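PDB 5FIR: partner of xrn-2 protein 1 from Caenorhabditis elegans, which binds the exoribonuclease xrn-2 through its XTBD domain, stabilising it and enhancing its accumulation and activity, and so contributes to microRNA turnover. Local coordinates for residues B[5-14]-B[23-34]; B[44-52]-B[63-74]. All blocks are in the same frame, centred on the assembly; numbering follows the deposited sequence.

Contact 1: residues B[5-14]-B[23-34]; sequences GKLEDVEAEK and WELRKAFMLAHY
Val10 is the knob of this contact: its side chain drops into a hollow on the helix of 23-34 bounded by Trp23, Lys27, Met30 and Leu31. The two methyls divide the hollow. Val10 CG1, anti to the backbone N (chi1 173°), lies 3.7 Å from Lys27 CG, while Val10 CG2 reaches Leu31 CD2 at 3.9 Å. Leu7 adds its CD2 to the same Leu31 methyl, at the margin of the hydrophobic patch.

Past Val10, the indole of Trp23 packs against the type I beta turn from Glu11 to Lys14. Lys14 lays CB over the centre of the six-membered ring of Trp23, 3.7 Å from its centroid, and the opposite face is backed by Lys27 CB of its own helix. The ring edge meets Val10 O in plane, and Trp23 NE1 donates to Glu11 OE2 (3.2 Å), coming from above the carboxylate plane. Glu11 also faces Lys27 in a long salt bridge, with Glu24 completing the network. Within the XTBD domain, an all-helical fold, this pairing lays the short N-terminal helix 6-11 against helix 20-33, the two short axes running roughly antiparallel at 138°.

At the other end Tyr34 forms a flat wall. The extended Lys6 chain runs antiparallel to the Tyr34 side chain, with Lys6 CG over the ring face toward its rim, while Tyr34 OH hydrogen-bonds Asp9 OD2 (2.8 Å) on the anti side of the carboxylate.

Near the turn, Glu13 rests CB and CG against the selenium and CE of Met30, a selenomethionine, Glu13 CG lying 3.7 Å from Met30 CE. Glu13 O meets the edge of the Arg26 guanidinium in a weak hydrogen bond from NH2, whereas Arg26 NE is held by a salt bridge to Glu18.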
loop_
_atom_site.group_PDB
_atom_site.type_symbol
_atom_site.label_atom_id
_atom_site.label_comp_id
_atom_site.label_asym_id
_atom_site.label_seq_id
_atom_site.Cartn_x
_atom_site.Cartn_y
_atom_site.Cartn_z
ATOM N N GLY B 5 -0.282 -30.714 -28.664
ATOM C CA GLY B 5 0.280 -31.914 -28.069
ATOM C C GLY B 5 0.281 -31.842 -26.550
ATOM O O GLY B 5 0.045 -30.776 -25.971
ATOM N N LYS B 6 0.540 -32.968 -25.886
ATOM C CA LYS B 6 0.608 -32.962 -24.428
ATOM C C LYS B 6 1.921 -32.364 -23.930
ATOM O O LYS B 6 1.925 -31.630 -22.938
ATOM C CB LYS B 6 0.395 -34.386 -23.903
ATOM C CG LYS B 6 0.967 -34.733 -22.532
ATOM C CD LYS B 6 0.576 -36.184 -22.191
ATOM C CE LYS B 6 1.548 -36.885 -21.255
ATOM N NZ LYS B 6 1.312 -38.357 -21.302
ATOM N N LEU B 7 3.036 -32.627 -24.621
ATOM C CA LEU B 7 4.314 -32.046 -24.218
ATOM C C LEU B 7 4.334 -30.528 -24.397
ATOM O O LEU B 7 4.814 -29.805 -23.514
ATOM C CB LEU B 7 5.458 -32.691 -24.995
ATOM C CG LEU B 7 5.898 -34.079 -24.524
ATOM C CD1 LEU B 7 7.055 -34.610 -25.372
ATOM C CD2 LEU B 7 6.286 -34.042 -23.060
ATOM N N GLU B 8 3.822 -30.015 -25.518
ATOM C CA GLU B 8 3.807 -28.563 -25.693
ATOM C C GLU B 8 2.793 -27.885 -24.768
ATOM O O GLU B 8 3.002 -26.735 -24.345
ATOM C CB GLU B 8 3.512 -28.209 -27.147
ATOM C CG GLU B 8 3.482 -26.711 -27.412
ATOM C CD GLU B 8 2.313 -26.300 -28.272
ATOM O OE1 GLU B 8 1.164 -26.677 -27.945
ATOM O OE2 GLU B 8 2.551 -25.607 -29.281
ATOM N N ASP B 9 1.687 -28.573 -24.462
ATOM C CA ASP B 9 0.721 -28.023 -23.523
ATOM C C ASP B 9 1.371 -27.809 -22.173
ATOM O O ASP B 9 1.287 -26.718 -21.605
ATOM C CB ASP B 9 -0.493 -28.936 -23.392
ATOM C CG ASP B 9 -1.689 -28.426 -24.178
ATOM O OD1 ASP B 9 -1.517 -27.463 -24.967
ATOM O OD2 ASP B 9 -2.806 -28.967 -23.980
ATOM N N VAL B 10 2.061 -28.830 -21.658
ATOM C CA VAL B 10 2.686 -28.698 -20.344
ATOM C C VAL B 10 3.739 -27.602 -20.380
ATOM O O VAL B 10 3.812 -26.755 -19.473
ATOM C CB VAL B 10 3.277 -30.048 -19.897
ATOM C CG1 VAL B 10 4.096 -29.915 -18.609
ATOM C CG2 VAL B 10 2.155 -31.050 -19.687
ATOM N N GLU B 11 4.507 -27.539 -21.473
ATOM C CA GLU B 11 5.599 -26.575 -21.541
ATOM C C GLU B 11 5.071 -25.148 -21.503
ATOM O O GLU B 11 5.754 -24.256 -20.991
ATOM C CB GLU B 11 6.429 -26.797 -22.800
ATOM C CG GLU B 11 7.920 -26.615 -22.591
ATOM C CD GLU B 11 8.528 -27.755 -21.757
ATOM O OE1 GLU B 11 8.286 -28.941 -22.082
ATOM O OE2 GLU B 11 9.278 -27.473 -20.797
ATOM N N ALA B 12 3.858 -24.917 -22.022
ATOM C CA ALA B 12 3.271 -23.583 -21.992
ATOM C C ALA B 12 2.784 -23.183 -20.598
ATOM O O ALA B 12 2.374 -22.028 -20.413
ATOM C CB ALA B 12 2.123 -23.502 -22.997
ATOM N N GLU B 13 2.837 -24.095 -19.614
ATOM C CA GLU B 13 2.447 -23.775 -18.248
ATOM C C GLU B 13 3.585 -23.176 -17.437
ATOM O O GLU B 13 3.333 -22.646 -16.348
ATOM C CB GLU B 13 1.918 -25.015 -17.531
ATOM C CG GLU B 13 0.463 -25.266 -17.843
ATOM C CD GLU B 13 -0.418 -24.120 -17.340
ATOM O OE1 GLU B 13 -0.179 -23.584 -16.219
ATOM O OE2 GLU B 13 -1.343 -23.743 -18.094
ATOM N N LYS B 14 4.815 -23.248 -17.944
ATOM C CA LYS B 14 5.960 -22.679 -17.254
ATOM C C LYS B 14 5.787 -21.175 -17.131
ATOM O O LYS B 14 5.241 -20.521 -18.025
ATOM C CB LYS B 14 7.261 -23.014 -17.996
ATOM C CG LYS B 14 8.526 -22.662 -17.219
ATOM C CD LYS B 14 9.812 -22.683 -18.056
ATOM C CE LYS B 14 11.017 -22.184 -17.227
ATOM N NZ LYS B 14 12.299 -22.100 -17.992
ATOM N N TRP B 23 10.735 -26.118 -11.989
ATOM C CA TRP B 23 9.871 -26.348 -13.132
ATOM C C TRP B 23 9.781 -27.830 -13.430
ATOM O O TRP B 23 8.707 -28.343 -13.760
ATOM C CB TRP B 23 10.364 -25.606 -14.361
ATOM C CG TRP B 23 9.695 -26.105 -15.605
ATOM C CD1 TRP B 23 10.296 -26.596 -16.721
ATOM C CD2 TRP B 23 8.285 -26.156 -15.852
ATOM N NE1 TRP B 23 9.349 -26.952 -17.648
ATOM C CE2 TRP B 23 8.108 -26.686 -17.139
ATOM C CE3 TRP B 23 7.161 -25.814 -15.106
ATOM C CZ2 TRP B 23 6.854 -26.871 -17.697
ATOM C CZ3 TRP B 23 5.921 -26.007 -15.660
ATOM C CH2 TRP B 23 5.774 -26.522 -16.943
ATOM N N GLU B 24 10.905 -28.535 -13.344
ATOM C CA GLU B 24 10.872 -29.959 -13.651
ATOM C C GLU B 24 9.937 -30.700 -12.703
ATOM O O GLU B 24 9.209 -31.605 -13.121
ATOM C CB GLU B 24 12.287 -30.553 -13.602
ATOM C CG GLU B 24 13.224 -30.142 -14.762
ATOM C CD GLU B 24 12.847 -30.758 -16.116
ATOM O OE1 GLU B 24 12.512 -31.964 -16.162
ATOM O OE2 GLU B 24 12.891 -30.031 -17.136
ATOM N N LEU B 25 9.883 -30.291 -11.440
ATOM C CA LEU B 25 8.951 -30.952 -10.547
ATOM C C LEU B 25 7.516 -30.698 -10.979
ATOM O O LEU B 25 6.705 -31.627 -11.041
ATOM C CB LEU B 25 9.160 -30.461 -9.122
ATOM C CG LEU B 25 9.453 -31.578 -8.122
ATOM C CD1 LEU B 25 10.936 -31.584 -7.782
ATOM C CD2 LEU B 25 8.578 -31.459 -6.866
ATOM N N ARG B 26 7.196 -29.453 -11.336
ATOM C CA ARG B 26 5.861 -29.158 -11.849
ATOM C C ARG B 26 5.607 -29.871 -13.171
ATOM O O ARG B 26 4.506 -30.384 -13.400
ATOM C CB ARG B 26 5.666 -27.647 -12.007
ATOM C CG ARG B 26 4.958 -26.976 -10.849
ATOM C CD ARG B 26 3.796 -26.133 -11.313
ATOM N NE ARG B 26 4.138 -25.167 -12.351
ATOM C CZ ARG B 26 3.236 -24.643 -13.179
ATOM N NH1 ARG B 26 1.957 -24.996 -13.056
ATOM N NH2 ARG B 26 3.602 -23.769 -14.118
ATOM N N LYS B 27 6.608 -29.907 -14.053
ATOM C CA LYS B 27 6.428 -30.574 -15.338
ATOM C C LYS B 27 6.021 -32.031 -15.136
ATOM O O LYS B 27 5.042 -32.510 -15.730
ATOM C CB LYS B 27 7.712 -30.488 -16.169
ATOM C CG LYS B 27 7.514 -30.954 -17.610
ATOM C CD LYS B 27 8.831 -31.265 -18.342
ATOM C CE LYS B 27 9.585 -30.035 -18.803
ATOM N NZ LYS B 27 10.892 -30.443 -19.393
ATOM N N ALA B 28 6.755 -32.739 -14.270
ATOM C CA ALA B 28 6.537 -34.168 -14.074
ATOM C C ALA B 28 5.164 -34.470 -13.474
ATOM O O ALA B 28 4.546 -35.492 -13.800
ATOM C CB ALA B 28 7.652 -34.733 -13.202
ATOM N N PHE B 29 4.689 -33.623 -12.560
ATOM C CA PHE B 29 3.354 -33.824 -12.017
ATOM C C PHE B 29 2.292 -33.615 -13.086
ATOM O O PHE B 29 1.338 -34.398 -13.187
ATOM C CB PHE B 29 3.131 -32.898 -10.825
ATOM C CG PHE B 29 1.836 -33.129 -10.108
ATOM C CD1 PHE B 29 0.632 -32.729 -10.667
ATOM C CD2 PHE B 29 1.819 -33.721 -8.873
ATOM C CE1 PHE B 29 -0.556 -32.934 -10.010
ATOM C CE2 PHE B 29 0.629 -33.920 -8.207
ATOM C CZ PHE B 29 -0.560 -33.528 -8.775
HETATM N N MSE B 30 2.424 -32.561 -13.875
HETATM C CA MSE B 30 1.448 -32.307 -14.904
HETATM C C MSE B 30 1.482 -33.435 -15.921
HETATM O O MSE B 30 0.434 -33.824 -16.435
HETATM C CB MSE B 30 1.699 -30.960 -15.562
HETATM C CG MSE B 30 1.780 -29.853 -14.567
HETATM SE SE MSE B 30 1.485 -28.083 -15.286
HETATM C CE MSE B 30 -0.418 -28.141 -15.761
ATOM N N LEU B 31 2.677 -33.981 -16.192
ATOM C CA LEU B 31 2.776 -35.059 -17.180
ATOM C C LEU B 31 2.204 -36.368 -16.663
ATOM O O LEU B 31 1.625 -37.137 -17.441
ATOM C CB LEU B 31 4.224 -35.276 -17.625
ATOM C CG LEU B 31 4.817 -34.205 -18.546
ATOM C CD1 LEU B 31 6.343 -34.269 -18.613
ATOM C CD2 LEU B 31 4.189 -34.310 -19.938
ATOM N N ALA B 32 2.356 -36.640 -15.365
ATOM C CA ALA B 32 1.857 -37.885 -14.792
ATOM C C ALA B 32 0.330 -37.954 -14.735
ATOM O O ALA B 32 -0.232 -39.052 -14.764
ATOM C CB ALA B 32 2.437 -38.068 -13.386
ATOM N N HIS B 33 -0.366 -36.816 -14.737
ATOM C CA HIS B 33 -1.812 -36.824 -14.573
ATOM C C HIS B 33 -2.548 -36.097 -15.689
ATOM O O HIS B 33 -3.778 -36.021 -15.648
ATOM C CB HIS B 33 -2.189 -36.205 -13.228
ATOM C CG HIS B 33 -1.513 -36.838 -12.046
ATOM N ND1 HIS B 33 -1.928 -38.037 -11.507
ATOM C CD2 HIS B 33 -0.488 -36.412 -11.268
ATOM C CE1 HIS B 33 -1.180 -38.329 -10.458
ATOM N NE2 HIS B 33 -0.300 -37.360 -10.290
ATOM N N TYR B 34 -1.832 -35.650 -16.722
ATOM C CA TYR B 34 -2.422 -34.935 -17.850
ATOM C C TYR B 34 -3.719 -35.551 -18.368
ATOM O O TYR B 34 -4.732 -34.865 -18.521
ATOM C CB TYR B 34 -1.386 -34.869 -18.977
ATOM C CG TYR B 34 -1.832 -34.023 -20.136
ATOM C CD1 TYR B 34 -1.818 -32.639 -20.054
ATOM C CD2 TYR B 34 -2.296 -34.609 -21.306
ATOM C CE1 TYR B 34 -2.244 -31.860 -21.108
ATOM C CE2 TYR B 34 -2.718 -33.843 -22.367
ATOM C CZ TYR B 34 -2.693 -32.468 -22.263
ATOM O OH TYR B 34 -3.113 -31.691 -23.318
#

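Contact 2: residues B[44-52]-B[63-74]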
loop_
_atom_site.group_PDB
_atom_site.type_symbol
_atom_site.label_atom_id
_atom_site.label_comp_id
_atom_site.label_asym_id
_atom_site.label_seq_id
_atom_site.Cartn_x
_atom_site.Cartn_y
_atom_site.Cartn_z
ATOM N N CYS B 44 -4.402 -26.350 -11.083
ATOM C CA CYS B 44 -4.639 -26.189 -9.661
ATOM C C CYS B 44 -3.900 -27.264 -8.902
ATOM O O CYS B 44 -3.095 -26.978 -8.009
ATOM C CB CYS B 44 -6.128 -26.250 -9.376
ATOM S SG CYS B 44 -6.490 -26.303 -7.635
ATOM N N LEU B 45 -4.144 -28.518 -9.275
ATOM C CA LEU B 45 -3.535 -29.639 -8.580
ATOM C C LEU B 45 -2.021 -29.599 -8.696
ATOM O O LEU B 45 -1.313 -29.913 -7.736
ATOM C CB LEU B 45 -4.084 -30.930 -9.148
ATOM C CG LEU B 45 -5.560 -31.080 -8.859
ATOM C CD1 LEU B 45 -6.185 -32.059 -9.820
ATOM C CD2 LEU B 45 -5.684 -31.567 -7.446
ATOM N N SER B 46 -1.498 -29.167 -9.842
ATOM C CA SER B 46 -0.049 -29.129 -9.959
ATOM C C SER B 46 0.531 -28.061 -9.049
ATOM O O SER B 46 1.557 -28.278 -8.389
ATOM C CB SER B 46 0.373 -28.874 -11.403
ATOM O OG SER B 46 0.250 -27.521 -11.784
ATOM N N GLN B 47 -0.124 -26.903 -8.990
ATOM C CA GLN B 47 0.330 -25.868 -8.074
ATOM C C GLN B 47 0.161 -26.301 -6.629
ATOM O O GLN B 47 0.997 -25.996 -5.770
ATOM C CB GLN B 47 -0.404 -24.573 -8.357
ATOM C CG GLN B 47 0.275 -23.813 -9.429
ATOM C CD GLN B 47 1.619 -23.349 -8.954
ATOM O OE1 GLN B 47 2.621 -23.501 -9.650
ATOM N NE2 GLN B 47 1.663 -22.827 -7.732
ATOM N N LEU B 48 -0.906 -27.028 -6.353
ATOM C CA LEU B 48 -1.122 -27.535 -5.014
ATOM C C LEU B 48 0.033 -28.433 -4.597
ATOM O O LEU B 48 0.571 -28.309 -3.491
ATOM C CB LEU B 48 -2.456 -28.262 -5.025
ATOM C CG LEU B 48 -3.251 -28.616 -3.806
ATOM C CD1 LEU B 48 -3.513 -27.365 -3.033
ATOM C CD2 LEU B 48 -4.536 -29.099 -4.382
ATOM N N PHE B 49 0.486 -29.285 -5.518
ATOM C CA PHE B 49 1.586 -30.202 -5.241
ATOM C C PHE B 49 2.851 -29.446 -4.878
ATOM O O PHE B 49 3.421 -29.656 -3.808
ATOM C CB PHE B 49 1.814 -31.100 -6.454
ATOM C CG PHE B 49 3.071 -31.919 -6.397
ATOM C CD1 PHE B 49 3.275 -32.843 -5.369
ATOM C CD2 PHE B 49 4.008 -31.844 -7.416
ATOM C CE1 PHE B 49 4.414 -33.632 -5.324
ATOM C CE2 PHE B 49 5.146 -32.628 -7.386
ATOM C CZ PHE B 49 5.351 -33.528 -6.337
ATOM N N ILE B 50 3.286 -28.517 -5.731
ATOM C CA ILE B 50 4.540 -27.855 -5.394
ATOM C C ILE B 50 4.368 -26.829 -4.295
ATOM O O ILE B 50 5.362 -26.395 -3.713
ATOM C CB ILE B 50 5.246 -27.193 -6.582
ATOM C CG1 ILE B 50 4.447 -26.069 -7.119
ATOM C CG2 ILE B 50 5.544 -28.172 -7.687
ATOM C CD1 ILE B 50 5.342 -25.250 -7.944
ATOM N N ASN B 51 3.152 -26.396 -3.995
ATOM C CA ASN B 51 3.037 -25.553 -2.813
ATOM C C ASN B 51 3.314 -26.340 -1.547
ATOM O O ASN B 51 3.903 -25.797 -0.603
ATOM C CB ASN B 51 1.658 -24.909 -2.723
ATOM C CG ASN B 51 1.499 -23.779 -3.685
ATOM O OD1 ASN B 51 2.482 -23.324 -4.281
ATOM N ND2 ASN B 51 0.265 -23.304 -3.851
ATOM N N VAL B 52 2.939 -27.623 -1.527
ATOM C CA VAL B 52 3.114 -28.427 -0.320
ATOM C C VAL B 52 4.555 -28.900 -0.187
ATOM O O VAL B 52 5.150 -28.805 0.888
ATOM C CB VAL B 52 2.140 -29.613 -0.300
ATOM C CG1 VAL B 52 2.239 -30.296 1.040
ATOM C CG2 VAL B 52 0.733 -29.141 -0.542
ATOM N N LEU B 63 -7.228 -32.836 1.122
ATOM C CA LEU B 63 -6.391 -32.523 -0.038
ATOM C C LEU B 63 -4.957 -32.984 0.170
ATOM O O LEU B 63 -4.255 -33.291 -0.797
ATOM C CB LEU B 63 -6.396 -31.021 -0.358
ATOM C CG LEU B 63 -7.551 -30.358 -1.109
ATOM C CD1 LEU B 63 -7.342 -28.869 -1.101
ATOM C CD2 LEU B 63 -7.643 -30.859 -2.533
HETATM N N MSE B 64 -4.507 -33.048 1.410
HETATM C CA MSE B 64 -3.160 -33.479 1.697
HETATM C C MSE B 64 -2.986 -34.949 1.309
HETATM O O MSE B 64 -1.978 -35.345 0.711
HETATM C CB MSE B 64 -2.849 -33.257 3.176
HETATM C CG MSE B 64 -2.899 -31.795 3.610
HETATM SE SE MSE B 64 -1.482 -30.752 2.812
HETATM C CE MSE B 64 -0.454 -30.415 4.425
ATOM N N GLN B 65 -3.994 -35.754 1.643
ATOM C CA GLN B 65 -3.966 -37.156 1.261
ATOM C C GLN B 65 -4.079 -37.330 -0.249
ATOM O O GLN B 65 -3.550 -38.297 -0.803
ATOM C CB GLN B 65 -5.086 -37.902 1.975
ATOM C CG GLN B 65 -4.945 -39.407 1.946
ATOM C CD GLN B 65 -6.286 -40.093 2.107
ATOM O OE1 GLN B 65 -7.333 -39.438 2.036
ATOM N NE2 GLN B 65 -6.270 -41.418 2.326
ATOM N N LYS B 66 -4.753 -36.415 -0.936
ATOM C CA LYS B 66 -4.816 -36.493 -2.390
ATOM C C LYS B 66 -3.475 -36.118 -3.004
ATOM O O LYS B 66 -2.999 -36.777 -3.933
ATOM C CB LYS B 66 -5.919 -35.570 -2.923
ATOM C CG LYS B 66 -6.222 -35.719 -4.419
ATOM C CD LYS B 66 -7.311 -34.760 -4.869
ATOM C CE LYS B 66 -7.827 -35.016 -6.291
ATOM N NZ LYS B 66 -8.683 -36.232 -6.432
ATOM N N ILE B 67 -2.865 -35.036 -2.516
ATOM C CA ILE B 67 -1.591 -34.594 -3.070
ATOM C C ILE B 67 -0.428 -35.484 -2.633
ATOM O O ILE B 67 0.594 -35.565 -3.330
ATOM C CB ILE B 67 -1.392 -33.113 -2.737
ATOM C CG1 ILE B 67 -2.238 -32.335 -3.722
ATOM C CG2 ILE B 67 0.023 -32.686 -2.926
ATOM C CD1 ILE B 67 -1.983 -32.766 -5.146
ATOM N N ARG B 68 -0.549 -36.169 -1.494
ATOM C CA ARG B 68 0.436 -37.193 -1.165
ATOM C C ARG B 68 0.401 -38.304 -2.201
ATOM O O ARG B 68 1.433 -38.673 -2.775
ATOM C CB ARG B 68 0.186 -37.758 0.233
ATOM C CG ARG B 68 1.373 -38.506 0.805
ATOM C CD ARG B 68 1.038 -39.225 2.106
ATOM N NE ARG B 68 0.976 -40.688 1.969
ATOM C CZ ARG B 68 -0.157 -41.385 1.891
ATOM N NH1 ARG B 68 -1.327 -40.744 1.930
ATOM N NH2 ARG B 68 -0.130 -42.715 1.776
ATOM N N THR B 69 -0.799 -38.815 -2.483
ATOM C CA THR B 69 -0.965 -39.896 -3.450
ATOM C C THR B 69 -0.507 -39.486 -4.848
ATOM O O THR B 69 0.239 -40.218 -5.510
ATOM C CB THR B 69 -2.427 -40.329 -3.474
ATOM O OG1 THR B 69 -2.784 -40.844 -2.187
ATOM C CG2 THR B 69 -2.653 -41.393 -4.518
HETATM N N MSE B 70 -0.959 -38.329 -5.321
HETATM C CA MSE B 70 -0.638 -37.888 -6.670
HETATM C C MSE B 70 0.839 -37.600 -6.759
HETATM O O MSE B 70 1.509 -38.032 -7.689
HETATM C CB MSE B 70 -1.443 -36.649 -7.057
HETATM C CG MSE B 70 -2.958 -36.812 -6.941
HETATM SE SE MSE B 70 -3.955 -35.470 -7.930
HETATM C CE MSE B 70 -3.883 -36.260 -9.677
ATOM N N GLY B 71 1.350 -36.895 -5.758
ATOM C CA GLY B 71 2.761 -36.550 -5.746
ATOM C C GLY B 71 3.708 -37.720 -5.533
ATOM O O GLY B 71 4.910 -37.569 -5.787
ATOM N N ALA B 72 3.199 -38.872 -5.100
ATOM C CA ALA B 72 4.070 -39.995 -4.782
ATOM C C ALA B 72 4.877 -40.400 -5.996
ATOM O O ALA B 72 4.329 -40.609 -7.084
ATOM C CB ALA B 72 3.259 -41.185 -4.277
ATOM N N GLY B 73 6.192 -40.450 -5.822
ATOM C CA GLY B 73 7.040 -40.963 -6.863
ATOM C C GLY B 73 7.537 -39.954 -7.854
ATOM O O GLY B 73 8.248 -40.322 -8.779
ATOM N N ILE B 74 7.187 -38.694 -7.717
ATOM C CA ILE B 74 7.643 -37.739 -8.712
ATOM C C ILE B 74 8.978 -37.159 -8.255
ATOM O O ILE B 74 9.310 -36.013 -8.518
ATOM C CB ILE B 74 6.524 -36.718 -8.967
ATOM C CG1 ILE B 74 5.333 -37.501 -9.520
ATOM C CG2 ILE B 74 6.867 -35.785 -10.054
ATOM C CD1 ILE B 74 4.015 -37.132 -9.010
#
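Ile67 points its branches into a hollow on helix 44-52 formed by Leu45, Leu48, Phe49 and Val52. Ile67 CG2, anti to the backbone N, lies 3.7 Å from Phe49 CA and near the edge of the Phe49 ring. The Ile67 and Leu48 side chains meet at a slant, Ile67 CG1 lying 3.9 Å from Leu48 CG, and Ile67 CD1 reaches Leu45 O.

Phe49 swings its ring away from the backbone N (chi1 170°), which brings Phe49 CE1 to 3.4 Å from Gly71 CA. Phe49 CZ meets Ile74 CB, at the last position of the type II turn that begins at Gly71. Replacing Phe49 by an alanine is likely to open a gap beside Gly71 and Ile74 and leave Phe29 without its stacking partner.

Leu48 meets Leu63 at about a right angle, methyl to methyl (CD2 to CD2, 4.0 Å), and Val52 CG1 touches the selenium of Met64, a selenomethionine, at 4.1 Å. The helices of this XTBD domain cross almost perpendicularly here, with short axes at 92°.

No hydrogen bond spans the two segments, so their direct association depends on apolar burial and on the fit of branched and aromatic side chains.

Overall arrangement
Contact 1 and contact 2 follow one another along the chain and lie on opposite sides of its centre, their own centres about 14 Å apart. Helices 20-33 and 39-55, consecutive in sequence, bridge them: Arg26 packs on Gln47 and reaches Ser46 through a weak hydrogen bond. A further tie is the probable hydrogen bond from His33 NE2 to Met70 O (3.2 Å), linking helix 20-33 directly to helix 61-71. These ties connect the helices of both contacts, consistent with a single small helical XTBD unit. Another protein chain packs against helix 39-55 at Cys44, Gln47, Leu48 and Asn51, on the contact 2 side, whereas no other chain of the assembly touches the segments of contact 1.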